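KLLA0F12672p (Kluyveromyces lactis, PDB 4M3O) probably dephosphorylates the C-terminal domain of the largest RNA polymerase II subunit, this chain being its zinc-binding N-terminal domain. Local coordinates at residues A[7-16]-A[29-37]; A[74-85]-A[108-119]. All coordinates share one frame; numbering follows the deposited sequence.

How the contacts relate
Contact 1 packs residues 7-16 against 29-37, two helices near the start of the chain. Contact 2 joins residues 74-85 to 108-119 around the zinc ion. The two follow one another in sequence and lie on opposite sides of the centre of the chain. Their centres are 24 Å apart, and their nearest atoms come within about 8 Å without touching. Helix 46-52 touches both: Tyr51 and Ile52 meet Ile8 of contact 1, and Met49 meets Tyr76 of contact 2. All four zinc ligands belong to contact 2. Contact 1 lies away from the metal and is mainly apolar packing of one helix on another.

Contact 1. Residues A[7-16]-A[29-37]; sequences EIKEVVLKPY and TISINLIDL
Val12 and Asn33 mark the nearest backbone approach, where helix segments 7-13 and 29-37 cross steeply, with their N-to-C directions 128° apart and their axes 9.2 Å apart. The contact is almost wholly apolar. Val12 sits in the middle and sets both methyls against Ile30 and the Asn33-Leu34 backbone. Its CG1, anti to the backbone N (chi1 178°), reaches Ile30 CG2 at 3.9 Å. Its CG2 lies over the backbone, 4.0 Å from Leu34 N. Ile30 spreads its branches between several partners. Its CG2 meets Leu13 CD2 at 4.1 Å as well as Val12, while its CG1 lies 4.0 Å from Tyr16 CE1, the two side chains sliding past each other in opposite directions. With an alanine here in place of the isoleucine, a gap is likely to open between Val12, Leu13 and the Tyr16 ring, leaving that ring less firmly placed. Helix 5-13 packs across helix 24-40 in this mainly alpha-helical N-terminal domain. A wider pi-type turn spans 9-13, and Ile8 O accepts from both Val12 N and Leu13 N. At the other end of the contact, Leu37 CD2 touches Ile8 CG1 at 3.9 Å. The same methyl lies 3.5 Å from Glu7 OE1. Glu7 is bent at chi2, and its OE2 forms a salt bridge with Lys41. Near Thr29, Tyr16 OH comes 4.0 Å from the CG2 methyl, while Pro15 CB covers one face of the Tyr16 ring. Helix 46-52 adds Tyr51 against Ile8 and Leu13, and Phe55 touches Leu13 and Leu34.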
# COMPACT_ATOMS: atom_id res chain seq x y z
N GLU A 7 -4.11 -11.51 7.68
CA GLU A 7 -4.69 -11.73 6.36
C GLU A 7 -3.68 -11.71 5.19
O GLU A 7 -3.69 -12.58 4.32
CB GLU A 7 -5.70 -10.61 6.14
CG GLU A 7 -7.05 -11.06 5.67
CD GLU A 7 -7.36 -10.55 4.31
OE1 GLU A 7 -6.68 -10.96 3.35
OE2 GLU A 7 -8.27 -9.72 4.21
N ILE A 8 -2.83 -10.69 5.17
CA ILE A 8 -1.77 -10.61 4.14
C ILE A 8 -0.92 -11.87 4.15
O ILE A 8 -0.66 -12.46 3.10
CB ILE A 8 -0.92 -9.35 4.34
CG1 ILE A 8 -1.79 -8.12 4.01
CG2 ILE A 8 0.33 -9.37 3.43
CD1 ILE A 8 -1.28 -6.87 4.66
N LYS A 9 -0.55 -12.35 5.33
CA LYS A 9 0.31 -13.53 5.45
C LYS A 9 -0.41 -14.72 4.89
O LYS A 9 0.16 -15.52 4.16
CB LYS A 9 0.68 -13.76 6.90
CG LYS A 9 1.73 -12.77 7.38
CD LYS A 9 2.04 -12.95 8.86
CE LYS A 9 3.14 -11.99 9.31
NZ LYS A 9 3.63 -12.36 10.66
N GLU A 10 -1.69 -14.80 5.17
CA GLU A 10 -2.49 -15.91 4.70
C GLU A 10 -2.81 -15.89 3.20
O GLU A 10 -2.75 -16.93 2.54
CB GLU A 10 -3.79 -16.00 5.51
CG GLU A 10 -3.71 -16.91 6.70
CD GLU A 10 -3.44 -18.33 6.27
OE1 GLU A 10 -4.22 -18.85 5.44
OE2 GLU A 10 -2.44 -18.89 6.75
N VAL A 11 -3.18 -14.73 2.67
CA VAL A 11 -3.66 -14.65 1.25
C VAL A 11 -2.58 -14.19 0.27
O VAL A 11 -2.79 -14.23 -0.95
CB VAL A 11 -4.89 -13.69 1.09
CG1 VAL A 11 -5.30 -13.48 -0.37
CG2 VAL A 11 -6.08 -14.24 1.83
N VAL A 12 -1.44 -13.71 0.76
CA VAL A 12 -0.38 -13.26 -0.12
C VAL A 12 0.89 -14.07 0.09
O VAL A 12 1.49 -14.57 -0.84
CB VAL A 12 -0.08 -11.75 0.06
CG1 VAL A 12 1.06 -11.32 -0.85
CG2 VAL A 12 -1.32 -10.91 -0.24
N LEU A 13 1.35 -14.15 1.32
CA LEU A 13 2.67 -14.72 1.55
C LEU A 13 2.73 -16.23 1.81
O LEU A 13 3.84 -16.82 1.81
CB LEU A 13 3.31 -14.01 2.72
CG LEU A 13 3.68 -12.53 2.49
CD1 LEU A 13 4.14 -11.99 3.83
CD2 LEU A 13 4.79 -12.32 1.46
N LYS A 14 1.57 -16.86 2.04
CA LYS A 14 1.52 -18.23 2.57
C LYS A 14 2.42 -19.20 1.75
O LYS A 14 3.24 -19.90 2.31
CB LYS A 14 0.07 -18.67 2.71
CG LYS A 14 -0.18 -20.14 2.94
CD LYS A 14 -1.66 -20.39 3.13
CE LYS A 14 -1.90 -21.81 3.61
NZ LYS A 14 -3.07 -21.87 4.53
N PRO A 15 2.37 -19.14 0.43
CA PRO A 15 3.17 -20.11 -0.33
C PRO A 15 4.65 -20.05 -0.11
O PRO A 15 5.35 -20.98 -0.51
CB PRO A 15 2.93 -19.72 -1.78
CG PRO A 15 1.61 -19.05 -1.78
CD PRO A 15 1.55 -18.30 -0.46
N TYR A 16 5.15 -18.91 0.39
CA TYR A 16 6.56 -18.58 0.30
C TYR A 16 7.20 -18.64 1.67
O TYR A 16 8.41 -18.41 1.77
CB TYR A 16 6.73 -17.19 -0.37
CG TYR A 16 6.03 -17.15 -1.73
CD1 TYR A 16 4.82 -16.44 -1.93
CD2 TYR A 16 6.52 -17.90 -2.78
CE1 TYR A 16 4.18 -16.44 -3.20
CE2 TYR A 16 5.90 -17.91 -4.04
CZ TYR A 16 4.73 -17.18 -4.25
OH TYR A 16 4.13 -17.27 -5.50
N THR A 29 4.60 -11.82 -8.21
CA THR A 29 3.29 -12.41 -7.88
C THR A 29 2.85 -11.84 -6.50
O THR A 29 1.67 -11.57 -6.27
CB THR A 29 3.35 -13.96 -7.87
OG1 THR A 29 3.82 -14.45 -9.13
CG2 THR A 29 1.96 -14.64 -7.54
N ILE A 30 3.79 -11.67 -5.58
CA ILE A 30 3.50 -11.08 -4.24
C ILE A 30 2.94 -9.65 -4.38
O ILE A 30 1.85 -9.34 -3.87
CB ILE A 30 4.78 -11.09 -3.32
CG1 ILE A 30 5.15 -12.54 -2.93
CG2 ILE A 30 4.59 -10.26 -2.06
CD1 ILE A 30 6.54 -12.69 -2.28
N SER A 31 3.65 -8.82 -5.13
CA SER A 31 3.22 -7.42 -5.31
C SER A 31 1.85 -7.40 -5.94
O SER A 31 1.02 -6.72 -5.45
CB SER A 31 4.14 -6.64 -6.24
OG SER A 31 5.42 -7.00 -5.89
N ILE A 32 1.61 -8.23 -6.96
CA ILE A 32 0.30 -8.22 -7.61
C ILE A 32 -0.80 -8.64 -6.67
O ILE A 32 -1.89 -8.06 -6.67
CB ILE A 32 0.26 -9.11 -8.85
CG1 ILE A 32 0.95 -8.40 -10.01
CG2 ILE A 32 -1.17 -9.50 -9.26
CD1 ILE A 32 1.15 -9.31 -11.21
N ASN A 33 -0.56 -9.66 -5.87
CA ASN A 33 -1.60 -10.15 -4.98
C ASN A 33 -1.84 -9.13 -3.86
O ASN A 33 -2.96 -8.89 -3.44
CB ASN A 33 -1.27 -11.55 -4.42
CG ASN A 33 -1.38 -12.64 -5.48
OD1 ASN A 33 -0.67 -13.65 -5.41
ND2 ASN A 33 -2.22 -12.42 -6.49
N LEU A 34 -0.76 -8.50 -3.41
CA LEU A 34 -0.90 -7.48 -2.36
C LEU A 34 -1.71 -6.25 -2.86
O LEU A 34 -2.68 -5.82 -2.26
CB LEU A 34 0.48 -7.10 -1.82
CG LEU A 34 0.47 -5.98 -0.77
CD1 LEU A 34 -0.31 -6.42 0.46
CD2 LEU A 34 1.87 -5.59 -0.36
N ILE A 35 -1.32 -5.72 -3.99
CA ILE A 35 -2.05 -4.60 -4.60
C ILE A 35 -3.52 -4.92 -4.84
O ILE A 35 -4.42 -4.15 -4.45
CB ILE A 35 -1.32 -4.12 -5.88
CG1 ILE A 35 -0.07 -3.31 -5.45
CG2 ILE A 35 -2.23 -3.27 -6.72
CD1 ILE A 35 1.13 -3.42 -6.36
N ASP A 36 -3.78 -6.09 -5.39
CA ASP A 36 -5.15 -6.58 -5.55
C ASP A 36 -5.94 -6.58 -4.23
O ASP A 36 -7.13 -6.20 -4.21
CB ASP A 36 -5.16 -8.00 -6.12
CG ASP A 36 -5.42 -8.05 -7.63
OD1 ASP A 36 -4.62 -8.71 -8.35
OD2 ASP A 36 -6.44 -7.47 -8.11
N LEU A 37 -5.31 -7.05 -3.15
CA LEU A 37 -5.96 -7.08 -1.85
C LEU A 37 -6.24 -5.67 -1.40
O LEU A 37 -7.31 -5.38 -0.85
CB LEU A 37 -5.07 -7.76 -0.80
CG LEU A 37 -5.77 -7.95 0.56
CD1 LEU A 37 -7.03 -8.81 0.39
CD2 LEU A 37 -4.81 -8.60 1.56

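Contact 2. Residues A[74-85]-A[108-119]; sequences CGYPLCSKSQAR and LTEYCTKAHFRC. With ZN (zinc ion), chain C.
Cys74 and Cys79 meet Cys112 and His116 at one zinc ion. Each cysteine SG binds the metal at 2.3 Å and His116 ND1 binds it at 2.2 Å. Two of the sulfurs also accept backbone N-H groups, which probably eases their negative charge. Cys74 SG takes Cys112 N at 3.4 Å, with a fairly straight N-H...S angle of 159°, and Tyr76 N more weakly. Cys79 SG takes Lys81 N. Cys112 SG, turned between its backbone N and carbonyl carbon (chi1 61°), faces the zinc ion from the loop before the helix. The far nitrogen of His116, NE2, is hydrogen-bonded to Glu154, a second-shell residue that helps fix the imidazole's rotation. Tyr76 CD2 presses over the centre of one face of that ring, in an edge-to-face pair with the planes at 55°. Cys119 CB in turn lies over a face of the Tyr76 ring. Water 1 links Tyr76 OH to Cys119 O, donating to the carbonyl. Three backbone hydrogen bonds also join the segments, two of them beside zinc ligands in sequence. Gly75 N gives to Glu110 O at 2.8 Å, close to the C=O axis. Ala84 N approaches Tyr111 O from above the carbonyl plane. Arg85 N reaches Leu108 O at 2.9 Å. Gln83 NE2 gives to Asn69 O and to water 2, which donates to Thr109 O at 2.6 Å. Thr113 OG1 caps the helix that follows by accepting His116 N, and Tyr111 OH bonds to Ser120. A three-cysteine, one-histidine site with two cysteines from one loop, a third from the loop just before a helix, and the histidine from that helix's first turn is the zinc finger of the Rtr1/RPAP2 family.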
# COMPACT_ATOMS: atom_id res chain seq x y z
N CYS A 74 -10.55 6.59 -2.08
CA CYS A 74 -9.46 7.47 -1.63
C CYS A 74 -8.12 6.72 -1.73
O CYS A 74 -8.02 5.52 -1.40
CB CYS A 74 -9.68 7.96 -0.21
SG CYS A 74 -8.34 9.06 0.41
N GLY A 75 -7.14 7.43 -2.24
CA GLY A 75 -5.81 6.90 -2.44
C GLY A 75 -5.15 6.36 -1.18
O GLY A 75 -4.46 5.34 -1.24
N TYR A 76 -5.39 7.00 -0.08
CA TYR A 76 -4.79 6.59 1.22
C TYR A 76 -5.42 5.30 1.72
O TYR A 76 -6.62 5.28 1.98
CB TYR A 76 -4.89 7.70 2.27
CG TYR A 76 -4.04 7.57 3.53
CD1 TYR A 76 -2.67 7.27 3.45
CD2 TYR A 76 -4.61 7.77 4.80
CE1 TYR A 76 -1.89 7.21 4.58
CE2 TYR A 76 -3.84 7.71 5.98
CZ TYR A 76 -2.49 7.39 5.85
OH TYR A 76 -1.67 7.33 6.94
N PRO A 77 -4.63 4.20 1.75
CA PRO A 77 -5.14 2.85 1.97
C PRO A 77 -5.96 2.63 3.28
O PRO A 77 -6.81 1.80 3.30
CB PRO A 77 -3.88 1.94 1.93
CG PRO A 77 -2.84 2.75 1.27
CD PRO A 77 -3.19 4.20 1.43
N LEU A 78 -5.72 3.42 4.32
CA LEU A 78 -6.53 3.37 5.56
C LEU A 78 -7.94 3.95 5.42
O LEU A 78 -8.73 3.78 6.32
CB LEU A 78 -5.85 4.15 6.64
CG LEU A 78 -4.59 3.52 7.23
CD1 LEU A 78 -3.90 4.63 8.01
CD2 LEU A 78 -4.95 2.35 8.17
N CYS A 79 -8.24 4.59 4.30
CA CYS A 79 -9.50 5.29 4.15
C CYS A 79 -10.54 4.44 3.44
O CYS A 79 -10.21 3.74 2.46
CB CYS A 79 -9.27 6.50 3.28
SG CYS A 79 -10.60 7.73 3.27
N SER A 80 -11.79 4.56 3.85
CA SER A 80 -12.87 3.85 3.19
C SER A 80 -13.82 4.82 2.50
O SER A 80 -14.92 4.44 2.14
CB SER A 80 -13.63 2.99 4.22
OG SER A 80 -14.14 3.83 5.23
N LYS A 81 -13.41 6.06 2.29
CA LYS A 81 -14.15 6.95 1.38
C LYS A 81 -13.57 6.94 -0.04
O LYS A 81 -12.51 6.33 -0.31
CB LYS A 81 -14.15 8.37 1.92
CG LYS A 81 -14.57 8.38 3.37
CD LYS A 81 -14.60 9.75 3.98
CE LYS A 81 -14.68 9.59 5.49
NZ LYS A 81 -15.39 10.75 6.08
N SER A 82 -14.28 7.65 -0.93
CA SER A 82 -13.83 7.95 -2.30
C SER A 82 -13.01 9.18 -2.33
O SER A 82 -13.17 10.03 -1.44
CB SER A 82 -15.04 8.26 -3.17
OG SER A 82 -15.84 7.13 -3.20
N GLN A 83 -12.25 9.36 -3.39
CA GLN A 83 -11.66 10.63 -3.65
C GLN A 83 -12.79 11.62 -3.72
O GLN A 83 -13.90 11.26 -3.97
CB GLN A 83 -10.86 10.59 -4.93
CG GLN A 83 -11.66 10.21 -6.17
CD GLN A 83 -11.64 8.73 -6.47
OE1 GLN A 83 -11.98 7.93 -5.64
NE2 GLN A 83 -11.25 8.38 -7.65
N ALA A 84 -12.52 12.87 -3.46
CA ALA A 84 -13.60 13.86 -3.38
C ALA A 84 -14.20 14.16 -4.77
O ALA A 84 -15.40 14.36 -4.87
CB ALA A 84 -13.09 15.15 -2.76
N ARG A 85 -13.34 14.18 -5.79
CA ARG A 85 -13.72 14.42 -7.21
C ARG A 85 -13.42 13.20 -8.08
O ARG A 85 -12.35 13.10 -8.69
CB ARG A 85 -12.96 15.60 -7.78
CG ARG A 85 -12.98 16.83 -6.88
CD ARG A 85 -14.16 17.75 -7.13
NE ARG A 85 -14.16 18.93 -6.24
CZ ARG A 85 -13.24 19.92 -6.24
NH1 ARG A 85 -12.19 19.91 -7.06
NH2 ARG A 85 -13.38 20.96 -5.40
N LEU A 108 -7.56 16.56 -4.83
CA LEU A 108 -8.94 16.11 -4.64
C LEU A 108 -9.41 15.08 -5.68
O LEU A 108 -10.43 14.41 -5.49
CB LEU A 108 -9.92 17.29 -4.60
CG LEU A 108 -10.27 18.01 -3.26
CD1 LEU A 108 -10.09 17.15 -2.01
CD2 LEU A 108 -9.46 19.28 -3.16
N THR A 109 -8.63 14.88 -6.73
CA THR A 109 -8.99 13.83 -7.69
C THR A 109 -8.47 12.44 -7.23
O THR A 109 -8.91 11.42 -7.73
CB THR A 109 -8.51 14.20 -9.10
OG1 THR A 109 -7.09 14.16 -9.14
CG2 THR A 109 -9.00 15.62 -9.49
N GLU A 110 -7.60 12.44 -6.22
CA GLU A 110 -6.95 11.24 -5.71
C GLU A 110 -7.25 10.91 -4.21
O GLU A 110 -7.17 9.76 -3.78
CB GLU A 110 -5.45 11.38 -5.91
CG GLU A 110 -5.03 11.50 -7.35
CD GLU A 110 -3.53 11.66 -7.51
OE1 GLU A 110 -2.79 11.87 -6.51
OE2 GLU A 110 -3.09 11.61 -8.65
N TYR A 111 -7.68 11.92 -3.47
CA TYR A 111 -7.93 11.80 -2.05
C TYR A 111 -9.24 12.42 -1.71
O TYR A 111 -9.67 13.33 -2.41
CB TYR A 111 -6.78 12.51 -1.28
CG TYR A 111 -5.51 11.86 -1.61
CD1 TYR A 111 -4.64 12.40 -2.57
CD2 TYR A 111 -5.17 10.65 -0.99
CE1 TYR A 111 -3.47 11.73 -2.91
CE2 TYR A 111 -3.99 9.99 -1.32
CZ TYR A 111 -3.14 10.52 -2.27
OH TYR A 111 -1.99 9.81 -2.63
N CYS A 112 -9.80 12.00 -0.58
CA CYS A 112 -11.05 12.55 -0.03
C CYS A 112 -10.86 13.98 0.47
O CYS A 112 -11.79 14.79 0.37
CB CYS A 112 -11.59 11.67 1.13
SG CYS A 112 -10.47 11.51 2.56
N THR A 113 -9.66 14.30 0.95
CA THR A 113 -9.35 15.57 1.68
C THR A 113 -7.89 15.99 1.52
O THR A 113 -7.05 15.19 1.08
CB THR A 113 -9.52 15.41 3.23
OG1 THR A 113 -8.72 14.28 3.69
CG2 THR A 113 -10.96 15.15 3.57
N LYS A 114 -7.54 17.20 1.94
CA LYS A 114 -6.14 17.60 1.85
C LYS A 114 -5.27 16.83 2.89
O LYS A 114 -4.06 16.55 2.70
CB LYS A 114 -6.02 19.10 2.09
CG LYS A 114 -4.65 19.68 1.78
CD LYS A 114 -4.35 20.76 2.79
CE LYS A 114 -4.05 20.16 4.17
NZ LYS A 114 -3.34 21.14 5.02
N ALA A 115 -5.91 16.51 3.99
CA ALA A 115 -5.33 15.83 5.10
C ALA A 115 -4.83 14.45 4.62
O ALA A 115 -3.64 14.09 4.87
CB ALA A 115 -6.38 15.71 6.22
N HIS A 116 -5.67 13.74 3.88
CA HIS A 116 -5.31 12.40 3.33
C HIS A 116 -4.30 12.50 2.21
O HIS A 116 -3.42 11.65 2.13
CB HIS A 116 -6.54 11.54 3.02
CG HIS A 116 -7.06 10.82 4.23
ND1 HIS A 116 -8.08 9.92 4.20
CD2 HIS A 116 -6.61 10.82 5.51
CE1 HIS A 116 -8.28 9.42 5.41
NE2 HIS A 116 -7.39 9.95 6.23
N PHE A 117 -4.38 13.55 1.38
CA PHE A 117 -3.24 13.93 0.54
C PHE A 117 -1.89 13.99 1.34
O PHE A 117 -0.93 13.36 0.96
CB PHE A 117 -3.51 15.26 -0.19
CG PHE A 117 -2.35 15.76 -1.00
CD1 PHE A 117 -1.67 14.94 -1.86
CD2 PHE A 117 -1.95 17.08 -0.88
CE1 PHE A 117 -0.60 15.43 -2.61
CE2 PHE A 117 -0.89 17.56 -1.60
CZ PHE A 117 -0.22 16.76 -2.48
N ARG A 118 -1.85 14.73 2.44
CA ARG A 118 -0.61 14.89 3.22
C ARG A 118 -0.18 13.59 3.91
O ARG A 118 0.99 13.25 3.97
CB ARG A 118 -0.78 16.05 4.25
CG ARG A 118 -0.99 17.43 3.65
CD ARG A 118 0.19 17.81 2.74
NE ARG A 118 0.36 19.25 2.56
CZ ARG A 118 1.10 19.82 1.59
NH1 ARG A 118 1.70 19.12 0.65
NH2 ARG A 118 1.25 21.13 1.57
N CYS A 119 -1.13 12.84 4.47
CA CYS A 119 -0.82 11.58 5.12
C CYS A 119 -0.19 10.61 4.13
O CYS A 119 0.74 9.85 4.45
CB CYS A 119 -2.07 10.96 5.75
SG CYS A 119 -2.81 11.86 7.11
ZN ZN C . -9.39 9.50 2.43
O HOH W 1 0.81 8.76 7.03
O HOH W 2 -10.48 10.38 -9.58